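Local structure of indole-3-pyruvate decarboxylase (2NXW) at residues 74-79 / 111-116; 206-211 / 338-343; 472-477 / 538-543. The protein catalyses the decarboxylation of indole-3-pyruvate to indole-3-acetaldehyde, a step of auxin biosynthesis, with thiamine diphosphate and a metal ion as cofactors. All blocks are in the same frame, centred on the assembly; numbering follows the deposited sequence.

Interaction 1 (74-79 / 111-116); sequences AADAAA and SPVVVI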
loop_
_atom_site.group_PDB
_atom_site.type_symbol
_atom_site.label_atom_id
_atom_site.label_comp_id
_atom_site.label_asym_id
_atom_site.label_seq_id
_atom_site.Cartn_x
_atom_site.Cartn_y
_atom_site.Cartn_z
ATOM N N ALA A 74 25.415 -18.669 4.057
ATOM C CA ALA A 74 26.324 -19.667 3.505
ATOM C C ALA A 74 25.905 -20.011 2.078
ATOM O O ALA A 74 26.752 -20.097 1.199
ATOM C CB ALA A 74 26.314 -20.920 4.370
ATOM N N ALA A 75 24.600 -20.179 1.853
ATOM C CA ALA A 75 24.119 -20.502 0.504
ATOM C C ALA A 75 24.420 -19.341 -0.447
ATOM O O ALA A 75 24.811 -19.543 -1.603
ATOM C CB ALA A 75 22.621 -20.790 0.533
ATOM N N ASP A 76 24.221 -18.116 0.035
ATOM C CA ASP A 76 24.504 -16.928 -0.753
ATOM C C ASP A 76 25.997 -16.925 -1.106
ATOM O O ASP A 76 26.381 -16.741 -2.258
ATOM C CB ASP A 76 24.133 -15.695 0.085
ATOM C CG ASP A 76 24.334 -14.384 -0.653
ATOM O OD1 ASP A 76 24.784 -14.386 -1.818
ATOM O OD2 ASP A 76 24.022 -13.335 -0.045
ATOM N N ALA A 77 26.847 -17.132 -0.104
ATOM C CA ALA A 77 28.286 -17.152 -0.334
ATOM C C ALA A 77 28.713 -18.225 -1.334
ATOM O O ALA A 77 29.607 -17.986 -2.145
ATOM C CB ALA A 77 29.015 -17.352 0.982
ATOM N N ALA A 78 28.102 -19.404 -1.254
ATOM C CA ALA A 78 28.426 -20.487 -2.182
ATOM C C ALA A 78 28.055 -20.080 -3.605
ATOM O O ALA A 78 28.794 -20.360 -4.565
ATOM C CB ALA A 78 27.689 -21.754 -1.783
ATOM N N ALA A 79 26.919 -19.406 -3.746
ATOM C CA ALA A 79 26.474 -18.954 -5.059
ATOM C C ALA A 79 27.466 -17.938 -5.606
ATOM O O ALA A 79 27.879 -18.008 -6.761
ATOM C CB ALA A 79 25.084 -18.325 -4.954
ATOM N N SER A 111 22.237 -12.352 -5.897
ATOM C CA SER A 111 22.792 -13.695 -5.695
ATOM C C SER A 111 21.613 -14.666 -5.705
ATOM O O SER A 111 20.690 -14.547 -4.890
ATOM C CB SER A 111 23.534 -13.771 -4.357
ATOM O OG SER A 111 24.120 -15.050 -4.198
ATOM N N PRO A 112 21.629 -15.642 -6.627
ATOM C CA PRO A 112 20.544 -16.617 -6.750
ATOM C C PRO A 112 20.501 -17.751 -5.746
ATOM O O PRO A 112 20.972 -18.864 -6.018
ATOM C CB PRO A 112 20.702 -17.111 -8.183
ATOM C CG PRO A 112 22.174 -17.182 -8.326
ATOM C CD PRO A 112 22.654 -15.871 -7.665
ATOM N N VAL A 113 19.932 -17.460 -4.585
ATOM C CA VAL A 113 19.779 -18.465 -3.551
ATOM C C VAL A 113 18.427 -19.127 -3.746
ATOM O O VAL A 113 17.397 -18.451 -3.804
ATOM C CB VAL A 113 19.826 -17.850 -2.125
ATOM C CG1 VAL A 113 19.444 -18.903 -1.090
ATOM C CG2 VAL A 113 21.231 -17.308 -1.838
ATOM N N VAL A 114 18.442 -20.446 -3.884
ATOM C CA VAL A 114 17.210 -21.207 -4.035
ATOM C C VAL A 114 16.773 -21.627 -2.636
ATOM O O VAL A 114 17.430 -22.442 -1.982
ATOM C CB VAL A 114 17.431 -22.471 -4.903
ATOM C CG1 VAL A 114 16.137 -23.274 -4.996
ATOM C CG2 VAL A 114 17.914 -22.070 -6.294
ATOM N N VAL A 115 15.682 -21.039 -2.163
ATOM C CA VAL A 115 15.149 -21.359 -0.849
ATOM C C VAL A 115 14.165 -22.508 -1.012
ATOM O O VAL A 115 13.243 -22.419 -1.826
ATOM C CB VAL A 115 14.398 -20.153 -0.260
ATOM C CG1 VAL A 115 13.760 -20.523 1.092
ATOM C CG2 VAL A 115 15.365 -18.985 -0.103
ATOM N N ILE A 116 14.374 -23.579 -0.254
ATOM C CA ILE A 116 13.491 -24.742 -0.307
ATOM C C ILE A 116 12.934 -24.939 1.090
ATOM O O ILE A 116 13.676 -25.253 2.020
ATOM C CB ILE A 116 14.255 -26.029 -0.699
ATOM C CG1 ILE A 116 15.006 -25.813 -2.009
ATOM C CG2 ILE A 116 13.262 -27.201 -0.842
ATOM C CD1 ILE A 116 15.888 -26.987 -2.394
#

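Interaction 2 (206-211 / 338-343); sequences DALAAC and AGLVDA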
loop_
_atom_site.group_PDB
_atom_site.type_symbol
_atom_site.label_atom_id
_atom_site.label_comp_id
_atom_site.label_asym_id
_atom_site.label_seq_id
_atom_site.Cartn_x
_atom_site.Cartn_y
_atom_site.Cartn_z
ATOM N N ASP A 206 15.375 -6.798 -32.376
ATOM C CA ASP A 206 15.319 -5.488 -33.014
ATOM C C ASP A 206 15.764 -4.413 -32.033
ATOM O O ASP A 206 16.552 -3.533 -32.382
ATOM C CB ASP A 206 13.902 -5.177 -33.509
ATOM C CG ASP A 206 13.489 -6.051 -34.680
ATOM O OD1 ASP A 206 14.278 -6.162 -35.640
ATOM O OD2 ASP A 206 12.375 -6.620 -34.644
ATOM N N ALA A 207 15.258 -4.495 -30.804
ATOM C CA ALA A 207 15.606 -3.532 -29.766
ATOM C C ALA A 207 17.084 -3.655 -29.424
ATOM O O ALA A 207 17.736 -2.660 -29.109
ATOM C CB ALA A 207 14.761 -3.766 -28.519
ATOM N N LEU A 208 17.600 -4.878 -29.483
ATOM C CA LEU A 208 19.006 -5.131 -29.198
ATOM C C LEU A 208 19.891 -4.380 -30.188
ATOM O O LEU A 208 20.844 -3.702 -29.799
ATOM C CB LEU A 208 19.300 -6.630 -29.280
ATOM C CG LEU A 208 20.761 -7.058 -29.122
ATOM C CD1 LEU A 208 21.305 -6.549 -27.789
ATOM C CD2 LEU A 208 20.860 -8.574 -29.202
ATOM N N ALA A 209 19.566 -4.495 -31.471
ATOM C CA ALA A 209 20.334 -3.825 -32.516
ATOM C C ALA A 209 20.271 -2.303 -32.387
ATOM O O ALA A 209 21.296 -1.620 -32.461
ATOM C CB ALA A 209 19.821 -4.258 -33.889
ATOM N N ALA A 210 19.066 -1.777 -32.196
ATOM C CA ALA A 210 18.871 -0.344 -32.054
ATOM C C ALA A 210 19.603 0.167 -30.815
ATOM O O ALA A 210 20.267 1.203 -30.855
ATOM C CB ALA A 210 17.384 -0.027 -31.950
ATOM N N CYS A 211 19.482 -0.575 -29.719
ATOM C CA CYS A 211 20.132 -0.203 -28.471
ATOM C C CYS A 211 21.653 -0.150 -28.635
ATOM O O CYS A 211 22.295 0.821 -28.242
ATOM C CB CYS A 211 19.754 -1.209 -27.384
ATOM S SG CYS A 211 20.478 -0.858 -25.774
ATOM N N ALA A 338 24.401 -10.371 -21.841
ATOM C CA ALA A 338 25.298 -11.085 -22.733
ATOM C C ALA A 338 25.012 -10.720 -24.187
ATOM O O ALA A 338 25.934 -10.609 -24.996
ATOM C CB ALA A 338 25.158 -12.591 -22.532
ATOM N N GLY A 339 23.732 -10.520 -24.500
ATOM C CA GLY A 339 23.343 -10.166 -25.858
ATOM C C GLY A 339 23.776 -8.766 -26.243
ATOM O O GLY A 339 24.202 -8.524 -27.379
ATOM N N LEU A 340 23.664 -7.830 -25.305
ATOM C CA LEU A 340 24.071 -6.455 -25.555
ATOM C C LEU A 340 25.578 -6.418 -25.807
ATOM O O LEU A 340 26.048 -5.739 -26.719
ATOM C CB LEU A 340 23.735 -5.573 -24.350
ATOM C CG LEU A 340 24.273 -4.149 -24.420
ATOM C CD1 LEU A 340 23.578 -3.395 -25.550
ATOM C CD2 LEU A 340 24.050 -3.449 -23.082
ATOM N N VAL A 341 26.331 -7.149 -24.992
ATOM C CA VAL A 341 27.782 -7.187 -25.152
ATOM C C VAL A 341 28.160 -7.756 -26.521
ATOM O O VAL A 341 29.021 -7.205 -27.208
ATOM C CB VAL A 341 28.443 -8.022 -24.023
ATOM C CG1 VAL A 341 29.927 -8.218 -24.304
ATOM C CG2 VAL A 341 28.268 -7.299 -22.687
ATOM N N ASP A 342 27.521 -8.851 -26.920
ATOM C CA ASP A 342 27.819 -9.432 -28.226
ATOM C C ASP A 342 27.472 -8.468 -29.357
ATOM O O ASP A 342 28.212 -8.373 -30.341
ATOM C CB ASP A 342 27.060 -10.740 -28.430
ATOM C CG ASP A 342 27.692 -11.908 -27.697
ATOM O OD1 ASP A 342 28.893 -11.835 -27.351
ATOM O OD2 ASP A 342 26.988 -12.914 -27.483
ATOM N N ALA A 343 26.354 -7.756 -29.221
ATOM C CA ALA A 343 25.925 -6.804 -30.243
ATOM C C ALA A 343 26.901 -5.637 -30.366
ATOM O O ALA A 343 27.143 -5.121 -31.461
ATOM C CB ALA A 343 24.528 -6.288 -29.926
#

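Interaction 3 (472-477 / 538-543); sequences ILFNNA and AMIPRG. With MG (magnesium ion), chain C; TPP (thiamine diphosphate), chain E.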
loop_
_atom_site.group_PDB
_atom_site.type_symbol
_atom_site.label_atom_id
_atom_site.label_comp_id
_atom_site.label_asym_id
_atom_site.label_seq_id
_atom_site.Cartn_x
_atom_site.Cartn_y
_atom_site.Cartn_z
ATOM N N ILE A 472 39.788 -13.087 11.469
ATOM C CA ILE A 472 40.377 -11.970 12.215
ATOM C C ILE A 472 39.196 -11.164 12.754
ATOM O O ILE A 472 38.437 -10.573 11.983
ATOM C CB ILE A 472 41.265 -11.071 11.334
ATOM C CG1 ILE A 472 42.407 -11.900 10.718
ATOM C CG2 ILE A 472 41.853 -9.950 12.195
ATOM C CD1 ILE A 472 43.293 -11.118 9.759
ATOM N N LEU A 473 39.042 -11.176 14.076
ATOM C CA LEU A 473 37.951 -10.489 14.751
ATOM C C LEU A 473 38.457 -9.156 15.281
ATOM O O LEU A 473 39.354 -9.119 16.122
ATOM C CB LEU A 473 37.441 -11.379 15.888
ATOM C CG LEU A 473 36.092 -11.097 16.561
ATOM C CD1 LEU A 473 35.786 -12.235 17.545
ATOM C CD2 LEU A 473 36.114 -9.734 17.280
ATOM N N PHE A 474 37.875 -8.074 14.771
ATOM C CA PHE A 474 38.241 -6.708 15.151
ATOM C C PHE A 474 37.476 -6.399 16.439
ATOM O O PHE A 474 36.287 -6.066 16.401
ATOM C CB PHE A 474 37.808 -5.721 14.045
ATOM C CG PHE A 474 38.630 -5.785 12.773
ATOM C CD1 PHE A 474 39.005 -4.609 12.130
ATOM C CD2 PHE A 474 38.964 -7.009 12.177
ATOM C CE1 PHE A 474 39.696 -4.635 10.921
ATOM C CE2 PHE A 474 39.658 -7.048 10.962
ATOM C CZ PHE A 474 40.024 -5.859 10.332
ATOM N N ASN A 475 38.150 -6.488 17.582
ATOM C CA ASN A 475 37.451 -6.258 18.838
ATOM C C ASN A 475 37.720 -4.901 19.457
ATOM O O ASN A 475 38.713 -4.717 20.180
ATOM C CB ASN A 475 37.784 -7.358 19.859
ATOM C CG ASN A 475 36.833 -7.347 21.044
ATOM O OD1 ASN A 475 36.056 -6.403 21.217
ATOM N ND2 ASN A 475 36.893 -8.376 21.870
ATOM N N ASN A 476 36.835 -3.948 19.170
ATOM C CA ASN A 476 36.964 -2.614 19.747
ATOM C C ASN A 476 35.901 -2.383 20.829
ATOM O O ASN A 476 35.726 -1.256 21.289
ATOM C CB ASN A 476 36.906 -1.504 18.665
ATOM C CG ASN A 476 35.727 -1.648 17.692
ATOM O OD1 ASN A 476 34.736 -2.313 17.981
ATOM N ND2 ASN A 476 35.835 -0.986 16.543
ATOM N N ALA A 477 35.236 -3.453 21.275
ATOM C CA ALA A 477 34.191 -3.365 22.311
ATOM C C ALA A 477 33.292 -2.194 21.955
ATOM O O ALA A 477 33.012 -1.309 22.778
ATOM C CB ALA A 477 34.829 -3.144 23.686
ATOM N N ALA A 538 41.786 -9.461 17.595
ATOM C CA ALA A 538 42.634 -8.274 17.629
ATOM C C ALA A 538 41.970 -7.162 18.408
ATOM O O ALA A 538 40.940 -6.642 17.982
ATOM C CB ALA A 538 42.932 -7.804 16.212
ATOM N N MET A 539 42.552 -6.805 19.551
ATOM C CA MET A 539 42.000 -5.727 20.367
ATOM C C MET A 539 42.373 -4.391 19.716
ATOM O O MET A 539 43.529 -4.144 19.386
ATOM C CB MET A 539 42.556 -5.806 21.789
ATOM C CG MET A 539 42.405 -7.188 22.437
ATOM S SD MET A 539 40.703 -7.862 22.325
ATOM C CE MET A 539 39.850 -6.754 23.460
ATOM N N ILE A 540 41.375 -3.540 19.516
ATOM C CA ILE A 540 41.576 -2.245 18.873
ATOM C C ILE A 540 40.900 -1.172 19.718
ATOM O O ILE A 540 39.783 -1.369 20.179
ATOM C CB ILE A 540 40.917 -2.239 17.475
ATOM C CG1 ILE A 540 41.523 -3.345 16.615
ATOM C CG2 ILE A 540 41.080 -0.868 16.800
ATOM C CD1 ILE A 540 40.802 -3.538 15.270
ATOM N N PRO A 541 41.571 -0.030 19.939
ATOM C CA PRO A 541 40.912 1.003 20.746
ATOM C C PRO A 541 39.737 1.655 20.006
ATOM O O PRO A 541 39.689 1.674 18.772
ATOM C CB PRO A 541 42.024 2.034 20.989
ATOM C CG PRO A 541 43.298 1.274 20.778
ATOM C CD PRO A 541 42.969 0.331 19.638
ATOM N N ARG A 542 38.784 2.180 20.769
ATOM C CA ARG A 542 37.673 2.902 20.172
ATOM C C ARG A 542 38.249 4.186 19.572
ATOM O O ARG A 542 39.262 4.717 20.066
ATOM C CB ARG A 542 36.634 3.253 21.230
ATOM C CG ARG A 542 35.929 2.045 21.791
ATOM C CD ARG A 542 35.050 2.434 22.947
ATOM N NE ARG A 542 34.426 1.272 23.565
ATOM C CZ ARG A 542 33.963 1.251 24.808
ATOM N NH1 ARG A 542 34.047 2.339 25.567
ATOM N NH2 ARG A 542 33.454 0.140 25.308
ATOM N N GLY A 543 37.626 4.676 18.508
ATOM C CA GLY A 543 38.097 5.902 17.881
ATOM C C GLY A 543 39.187 5.698 16.839
ATOM O O GLY A 543 39.607 6.653 16.182
HETATM MG MG MG C . 33.209 -3.228 16.905
HETATM N "N1'" TPP E . 21.681 -4.919 12.518
HETATM C "C2'" TPP E . 21.994 -5.572 11.388
HETATM C CM2 TPP E . 21.508 -6.999 11.190
HETATM N "N3'" TPP E . 22.720 -4.981 10.434
HETATM C "C4'" TPP E . 23.176 -3.702 10.559
HETATM N "N4'" TPP E . 23.853 -3.129 9.525
HETATM C "C5'" TPP E . 22.922 -2.986 11.773
HETATM C "C6'" TPP E . 22.131 -3.638 12.742
HETATM C "C7'" TPP E . 23.438 -1.551 12.028
HETATM N N3 TPP E . 24.964 -1.447 12.144
HETATM C C2 TPP E . 25.655 -1.034 11.079
HETATM S S1 TPP E . 27.320 -1.012 11.628
HETATM C C5 TPP E . 27.021 -1.541 13.281
HETATM C C4 TPP E . 25.639 -1.702 13.321
HETATM C CM4 TPP E . 24.924 -2.160 14.622
HETATM C C6 TPP E . 28.056 -1.741 14.314
HETATM C C7 TPP E . 28.951 -2.932 13.922
HETATM O O7 TPP E . 29.745 -3.178 15.054
HETATM P PA TPP E . 30.952 -4.156 14.743
HETATM O O1A TPP E . 30.508 -5.493 14.157
HETATM O O2A TPP E . 31.643 -4.343 16.092
HETATM O O3A TPP E . 31.994 -3.504 13.730
HETATM P PB TPP E . 32.576 -1.974 13.970
HETATM O O1B TPP E . 32.949 -1.778 15.441
HETATM O O2B TPP E . 33.812 -1.900 13.027
HETATM O O3B TPP E . 31.552 -0.944 13.518
HETATM O O HOH W 1 34.710 -4.017 15.615
HETATM O O HOH W 2 37.874 1.229 16.719
HETATM O O HOH W 3 38.095 -0.884 22.845
#

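Interaction 1 (74-79 / 111-116)
The isopropyl group of Val113 sits against the helix of residues 74-79 with its two methyls on different targets. CG2, which lies beside the valine's own backbone N, meets the helix backbone of Asp76, reaching 3.5 Å from Asp76 CA. CG1, turned anti to that nitrogen (chi1 171°), comes to 4.0 Å from Ala75 CB. The methyl of Ala75 points to the strand, so this part of the contact is methyl against methyl. One helical turn on from Ala75, Ala79 faces the loop that leads into the strand, its CB 3.5 Å from Ser111 OG and 4.4 Å from Pro112 CD. The small alanines let helix 68-82 lie close upon strand 113-119, a central strand of the parallel sheet of the alpha/beta N-terminal thiamine diphosphate-binding domain. Ala106 of helix 100-108 touches both Val113 and Asp76, and Ala88 of the adjoining strand touches both Val113 and Ala75. Asp76 swings its carboxylate toward the loop, with CG anti to the backbone N (chi1 -178°). There Ser111 OG donates to Asp76 OD1, but this oxygen is crowded in the model and the exact geometry is doubtful. The same oxygen also forms a salt bridge with Arg80 NE. Between serine and valine, Pro112 is the centre of an inverse gamma turn, closed by a weak bond of 3.0 Å from Val113 N to Ser111 O.

Interaction 2 (206-211 / 338-343)
Leu208 pushes its branched end against the helix of residues 338-343, where Gly339, Leu340 and Ala343 receive it. Leu208 CD1 does most of the touching: it lies 3.5 Å from Gly339 O, 3.6 Å from Leu340 CA and 3.9 Å from Ala343 CB. The side chain leaves its helix with CG anti to the backbone N (chi1 175°), which carries both methyls across to the partner. Leu208 CD2 takes the Gly339 side, 3.8 Å from Gly339 O, and a beta carbon on that glycine would come close to this methyl. Gly339 O, which Leu208 covers, already accepts from Ala343 N at 2.9 Å within its own helix, so Leu208 shields a satisfied polar atom. In the central domain, helices 205-221 and 337-346 pack side by side on one face of the mixed sheet; the axes of the two short segments approach to 9.5 Å and cross at -51°. Three residues beyond Leu208, on the same side of the helix, Cys211 points toward Leu340 and brings SG to 4.0 Å from Leu340 CD1. This pair is buried deeper than Leu208, and Val325 of strand 324-327 touches both side chains from the sheet. Cys211 also rests on Tyr332 of strand 330-333, and Ile335, in the loop before helix 337-346, meets both Leu208 and Cys211.

Interaction 3 (472-477 / 538-543)
Leu473 to Asn475 run parallel to Ala538 and Met539 as neighbouring strands of the C-terminal thiamine diphosphate-binding domain, and Asn475-Asn476 is the asparagine pair that ends the family's GDG...NN cofactor motif. Three backbone hydrogen bonds join the two segments, the last from Ile540, just past the strand: Ala538 N to Leu473 O (2.9 Å), Asn475 N to Ala538 O (2.8 Å) and Ile540 N to Asn475 O (3.0 Å). Side-chain packing flanks them. On the face shared with Ala538, Phe474 CD1 lies 3.8 Å from Ile540 CD1, the methyl approaching the ring obliquely. On the other face, Met539 runs alongside Asn475, bent so that CE rests against the amide. Among the polar side chains, Asn475 holds CG anti to its backbone N (chi1 -166°), and OD1 accepts from Ala477 N at 3.1 Å, an Asx turn, while ND2 bonds to Glu537. Replacement by an alanine here would probably leave Ala477 N and Glu537 without these partners and set the turn that presents Asn476 freer to move. Farther out, Arg542 clasps Ala477 O with NE and NH2; the NH2 bond, 2.9 Å to that oxygen, lies in the carbonyl plane. Asn476 serves the cofactor. Asn476 OD1 binds the magnesium ion at 2.1 Å, with Asp449, the Ser478 carbonyl, two diphosphate oxygens and a water, which also donates to Phe474 O, completing six ligands. From the same amide, Asn476 ND2 donates to the diphosphate oxygen O1B at 3.2 Å.

Overall arrangement
From the N terminus, interaction 1 closes first, bringing helix 68-82 onto strand 113-119 across 31 intervening residues within the N-terminal domain. Interaction 2 closes a much longer loop of 126 residues, joining helices 205-221 and 337-346 at the two ends of the central domain. Interaction 3 pairs strands 470-475 and 534-539 in the C-terminal domain, with strand 509-513 among the 60 residues between. The three loops follow in series, neither nesting nor crossing. No two contacts touch: the nearest atoms of interactions 1 and 3 are about 16 Å apart, while interactions 2 and 3 lie on opposite sides of the chain's centre.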